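Local coordinates for cytosolic IMP-GMP specific 5'-nucleotidase (Legionella pneumophila subsp. pneumophila, PDB 4OHF), which probably hydrolyses the 5'-phosphate of nucleoside monophosphates such as IMP and GMP, using a magnesium ion in a HAD-type active site, at residues B[2-12]-B[426-437]. Numbering follows the deposited sequence.
Sequences DTHKVFVNRII and FACIYMEKLSDL. With PO4 (phosphate ion), chain I.
Phe7 CB lies over one face of the Tyr430 ring, 3.8 Å from its centroid and 16° off the normal, a CH-pi contact. Tyr430 CG sits between its backbone N and carbonyl carbon (chi1 59°), which lays the ring there. The Asn9 amide reaches the same ring's edge, ND2 standing 3.3 Å from Tyr430 CE1. A nearly straight bond from Asn9 ND2 to Ala427 O (2.8 Å, 171°) fixes that amide's rotation. The Arg10 guanidinium has Cys428 CA over a face and, at its edge, a phosphate ion, probably from the crystallisation liquor, whose O3 and O2 accept from NE and NH2; Lys313, Arg319 and Thr320 N of this chain and Tyr113 of the second subunit also bind it. Reciprocal Phe7–Tyr430 backbone bonds identify an antiparallel hydrogen-bonded pair, placing strand 7-8 outermost in the chain's HAD-type mixed sheet, beside strand 429-431. On the sheet face carrying Val8 and Ile429, Ile429 CD1 packs against Val6 CG1, which also meets Met431 CE. His4 ND1 donates to the anti lone pair of Asp436 OD2 (2.5 Å), OD2 lying out of the ring plane. Lys433 NZ salt-bridges Asp436 OD2 (3.2 Å) from the syn side, tilted out of the carboxylate plane.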
loop_
_atom_site.group_PDB
_atom_site.type_symbol
_atom_site.label_atom_id
_atom_site.label_comp_id
_atom_site.label_asym_id
_atom_site.label_seq_id
_atom_site.Cartn_x
_atom_site.Cartn_y
_atom_site.Cartn_z
ATOM N N ASP B 2 -31.024 6.277 37.939
ATOM C CA ASP B 2 -29.877 5.763 37.122
ATOM C C ASP B 2 -30.110 4.297 36.704
ATOM O O ASP B 2 -29.925 3.364 37.494
ATOM C CB ASP B 2 -28.560 5.903 37.924
ATOM C CG ASP B 2 -27.289 5.774 37.047
ATOM O OD1 ASP B 2 -26.180 6.047 37.570
ATOM O OD2 ASP B 2 -27.380 5.402 35.851
ATOM N N THR B 3 -30.520 4.114 35.452
ATOM C CA THR B 3 -30.777 2.796 34.875
ATOM C C THR B 3 -29.528 1.910 34.710
ATOM O O THR B 3 -29.641 0.686 34.731
ATOM C CB THR B 3 -31.421 2.940 33.493
ATOM O OG1 THR B 3 -30.508 3.614 32.620
ATOM C CG2 THR B 3 -32.695 3.755 33.586
ATOM N N HIS B 4 -28.357 2.523 34.522
ATOM C CA HIS B 4 -27.106 1.779 34.355
ATOM C C HIS B 4 -27.192 0.744 33.223
ATOM O O HIS B 4 -26.796 -0.407 33.388
ATOM C CB HIS B 4 -26.726 1.067 35.662
ATOM C CG HIS B 4 -26.125 1.963 36.706
ATOM N ND1 HIS B 4 -24.943 2.651 36.512
ATOM C CD2 HIS B 4 -26.515 2.240 37.975
ATOM C CE1 HIS B 4 -24.631 3.310 37.614
ATOM N NE2 HIS B 4 -25.567 3.078 38.517
ATOM N N LYS B 5 -27.692 1.160 32.069
ATOM C CA LYS B 5 -27.844 0.266 30.931
ATOM C C LYS B 5 -26.551 -0.050 30.203
ATOM O O LYS B 5 -25.698 0.810 30.020
ATOM C CB LYS B 5 -28.822 0.865 29.928
ATOM C CG LYS B 5 -30.108 1.332 30.555
ATOM C CD LYS B 5 -31.312 1.037 29.666
ATOM C CE LYS B 5 -31.562 -0.453 29.585
ATOM N NZ LYS B 5 -31.648 -1.016 30.961
ATOM N N VAL B 6 -26.417 -1.305 29.791
ATOM C CA VAL B 6 -25.254 -1.752 29.042
ATOM C C VAL B 6 -25.765 -2.245 27.695
ATOM O O VAL B 6 -26.592 -3.138 27.626
ATOM C CB VAL B 6 -24.504 -2.883 29.779
ATOM C CG1 VAL B 6 -23.480 -3.525 28.853
ATOM C CG2 VAL B 6 -23.813 -2.317 31.011
ATOM N N PHE B 7 -25.278 -1.642 26.623
ATOM C CA PHE B 7 -25.695 -2.004 25.283
ATOM C C PHE B 7 -24.774 -3.063 24.730
ATOM O O PHE B 7 -23.560 -2.962 24.871
ATOM C CB PHE B 7 -25.705 -0.749 24.437
ATOM C CG PHE B 7 -26.450 0.365 25.096
ATOM C CD1 PHE B 7 -27.819 0.255 25.330
ATOM C CD2 PHE B 7 -25.775 1.481 25.577
ATOM C CE1 PHE B 7 -28.502 1.241 26.042
ATOM C CE2 PHE B 7 -26.446 2.472 26.289
ATOM C CZ PHE B 7 -27.812 2.355 26.524
ATOM N N VAL B 8 -25.367 -4.084 24.112
ATOM C CA VAL B 8 -24.613 -5.217 23.592
ATOM C C VAL B 8 -24.595 -5.337 22.074
ATOM O O VAL B 8 -25.642 -5.391 21.436
ATOM C CB VAL B 8 -25.162 -6.543 24.192
ATOM C CG1 VAL B 8 -24.212 -7.679 23.905
ATOM C CG2 VAL B 8 -25.402 -6.378 25.692
ATOM N N ASN B 9 -23.393 -5.373 21.506
ATOM C CA ASN B 9 -23.231 -5.527 20.064
ATOM C C ASN B 9 -22.914 -6.981 19.716
ATOM O O ASN B 9 -23.283 -7.471 18.656
ATOM C CB ASN B 9 -22.102 -4.636 19.531
ATOM C CG ASN B 9 -22.426 -3.154 19.636
ATOM O OD1 ASN B 9 -23.563 -2.741 19.394
ATOM N ND2 ASN B 9 -21.425 -2.343 19.988
ATOM N N ARG B 10 -22.226 -7.660 20.622
ATOM C CA ARG B 10 -21.831 -9.049 20.422
ATOM C C ARG B 10 -21.769 -9.755 21.760
ATOM O O ARG B 10 -21.463 -9.143 22.780
ATOM C CB ARG B 10 -20.444 -9.144 19.804
ATOM C CG ARG B 10 -20.363 -8.948 18.329
ATOM C CD ARG B 10 -18.917 -9.138 17.882
ATOM N NE ARG B 10 -18.058 -8.056 18.346
ATOM C CZ ARG B 10 -18.222 -6.787 17.982
ATOM N NH1 ARG B 10 -19.216 -6.462 17.150
ATOM N NH2 ARG B 10 -17.402 -5.847 18.445
ATOM N N ILE B 11 -22.037 -11.055 21.735
ATOM C CA ILE B 11 -21.997 -11.869 22.935
ATOM C C ILE B 11 -20.653 -11.787 23.655
ATOM O O ILE B 11 -19.607 -11.779 23.024
ATOM C CB ILE B 11 -22.223 -13.365 22.595
ATOM C CG1 ILE B 11 -23.651 -13.587 22.101
ATOM C CG2 ILE B 11 -21.929 -14.245 23.821
ATOM C CD1 ILE B 11 -23.869 -14.974 21.516
ATOM N N ILE B 12 -20.714 -11.696 24.978
ATOM C CA ILE B 12 -19.533 -11.742 25.828
ATOM C C ILE B 12 -19.996 -12.345 27.157
ATOM O O ILE B 12 -20.884 -11.810 27.827
ATOM C CB ILE B 12 -18.847 -10.371 26.070
ATOM C CG1 ILE B 12 -17.522 -10.629 26.795
ATOM C CG2 ILE B 12 -19.730 -9.433 26.905
ATOM C CD1 ILE B 12 -16.761 -9.403 27.160
ATOM N N PHE B 426 -15.694 -2.027 17.197
ATOM C CA PHE B 426 -14.700 -2.119 18.243
ATOM C C PHE B 426 -15.216 -2.607 19.584
ATOM O O PHE B 426 -14.505 -3.303 20.294
ATOM C CB PHE B 426 -14.013 -0.760 18.413
ATOM C CG PHE B 426 -13.076 -0.689 19.588
ATOM C CD1 PHE B 426 -13.563 -0.452 20.876
ATOM C CD2 PHE B 426 -11.705 -0.856 19.415
ATOM C CE1 PHE B 426 -12.691 -0.385 21.966
ATOM C CE2 PHE B 426 -10.826 -0.792 20.495
ATOM C CZ PHE B 426 -11.317 -0.557 21.771
ATOM N N ALA B 427 -16.438 -2.249 19.945
ATOM C CA ALA B 427 -16.958 -2.646 21.247
ATOM C C ALA B 427 -17.970 -3.762 21.235
ATOM O O ALA B 427 -18.968 -3.680 20.525
ATOM C CB ALA B 427 -17.575 -1.433 21.959
ATOM N N CYS B 428 -17.729 -4.793 22.042
ATOM C CA CYS B 428 -18.683 -5.888 22.118
ATOM C C CYS B 428 -19.847 -5.345 22.941
ATOM O O CYS B 428 -20.995 -5.719 22.733
ATOM C CB CYS B 428 -18.042 -7.136 22.750
ATOM S SG CYS B 428 -17.251 -6.931 24.354
ATOM N N ILE B 429 -19.536 -4.432 23.858
ATOM C CA ILE B 429 -20.552 -3.775 24.685
ATOM C C ILE B 429 -20.068 -2.364 24.985
ATOM O O ILE B 429 -18.859 -2.090 24.966
ATOM C CB ILE B 429 -20.802 -4.495 26.048
ATOM C CG1 ILE B 429 -19.583 -4.351 26.953
ATOM C CG2 ILE B 429 -21.111 -5.949 25.819
ATOM C CD1 ILE B 429 -19.806 -4.819 28.343
ATOM N N TYR B 430 -21.014 -1.466 25.228
ATOM C CA TYR B 430 -20.689 -0.092 25.554
ATOM C C TYR B 430 -21.740 0.481 26.498
ATOM O O TYR B 430 -22.868 0.018 26.546
ATOM C CB TYR B 430 -20.553 0.755 24.292
ATOM C CG TYR B 430 -21.767 0.812 23.406
ATOM C CD1 TYR B 430 -22.066 -0.234 22.547
ATOM C CD2 TYR B 430 -22.607 1.938 23.404
ATOM C CE1 TYR B 430 -23.161 -0.177 21.701
ATOM C CE2 TYR B 430 -23.699 2.011 22.564
ATOM C CZ TYR B 430 -23.972 0.946 21.713
ATOM O OH TYR B 430 -25.064 0.985 20.880
ATOM N N MET B 431 -21.343 1.474 27.281
ATOM C CA MET B 431 -22.229 2.078 28.258
ATOM C C MET B 431 -21.799 3.526 28.428
ATOM O O MET B 431 -20.723 3.907 27.991
ATOM C CB MET B 431 -22.110 1.326 29.590
ATOM C CG MET B 431 -20.660 1.135 30.142
ATOM S SD MET B 431 -19.669 -0.300 29.514
ATOM C CE MET B 431 -20.907 -1.348 29.107
ATOM N N GLU B 432 -22.634 4.346 29.047
ATOM C CA GLU B 432 -22.248 5.730 29.231
ATOM C C GLU B 432 -21.070 5.854 30.190
ATOM O O GLU B 432 -20.234 6.739 30.024
ATOM C CB GLU B 432 -23.422 6.546 29.747
ATOM C CG GLU B 432 -23.008 7.886 30.312
ATOM C CD GLU B 432 -24.127 8.553 31.080
ATOM O OE1 GLU B 432 -24.939 7.819 31.690
ATOM O OE2 GLU B 432 -24.184 9.801 31.090
ATOM N N LYS B 433 -21.002 4.987 31.197
ATOM C CA LYS B 433 -19.894 5.028 32.150
ATOM C C LYS B 433 -19.634 3.673 32.808
ATOM O O LYS B 433 -20.522 2.836 32.927
ATOM C CB LYS B 433 -20.145 6.101 33.228
ATOM C CG LYS B 433 -21.404 5.892 34.059
ATOM C CD LYS B 433 -21.539 6.962 35.123
ATOM C CE LYS B 433 -22.806 6.766 35.923
ATOM N NZ LYS B 433 -23.945 6.677 34.973
ATOM N N LEU B 434 -18.401 3.474 33.240
ATOM C CA LEU B 434 -17.959 2.232 33.854
ATOM C C LEU B 434 -18.836 1.643 34.969
ATOM O O LEU B 434 -19.033 0.417 35.029
ATOM C CB LEU B 434 -16.542 2.429 34.371
ATOM C CG LEU B 434 -15.818 1.229 34.962
ATOM C CD1 LEU B 434 -15.671 0.094 33.916
ATOM C CD2 LEU B 434 -14.460 1.712 35.419
ATOM N N SER B 435 -19.358 2.487 35.856
ATOM C CA SER B 435 -20.177 1.968 36.944
ATOM C C SER B 435 -21.445 1.329 36.371
ATOM O O SER B 435 -22.104 0.528 37.036
ATOM C CB SER B 435 -20.527 3.081 37.947
ATOM O OG SER B 435 -21.375 4.059 37.375
ATOM N N ASP B 436 -21.795 1.687 35.137
ATOM C CA ASP B 436 -22.965 1.083 34.508
ATOM C C ASP B 436 -22.639 -0.408 34.406
ATOM O O ASP B 436 -23.414 -1.268 34.816
ATOM C CB ASP B 436 -23.219 1.682 33.114
ATOM C CG ASP B 436 -23.766 3.111 33.175
ATOM O OD1 ASP B 436 -23.764 3.801 32.120
ATOM O OD2 ASP B 436 -24.196 3.545 34.274
ATOM N N LEU B 437 -21.468 -0.717 33.878
ATOM C CA LEU B 437 -21.068 -2.107 33.771
ATOM C C LEU B 437 -20.849 -2.743 35.146
ATOM O O LEU B 437 -21.391 -3.812 35.429
ATOM C CB LEU B 437 -19.791 -2.236 32.937
ATOM C CG LEU B 437 -19.184 -3.640 32.904
ATOM C CD1 LEU B 437 -20.181 -4.610 32.294
ATOM C CD2 LEU B 437 -17.892 -3.623 32.111
HETATM P P PO4 I . -14.880 -8.020 20.764
HETATM O O1 PO4 I . -14.411 -7.996 22.172
HETATM O O2 PO4 I . -15.304 -6.657 20.360
HETATM O O3 PO4 I . -16.028 -8.950 20.642
HETATM O O4 PO4 I . -13.785 -8.477 19.877
HETATM O O HOH W 1 -25.340 3.707 29.760
#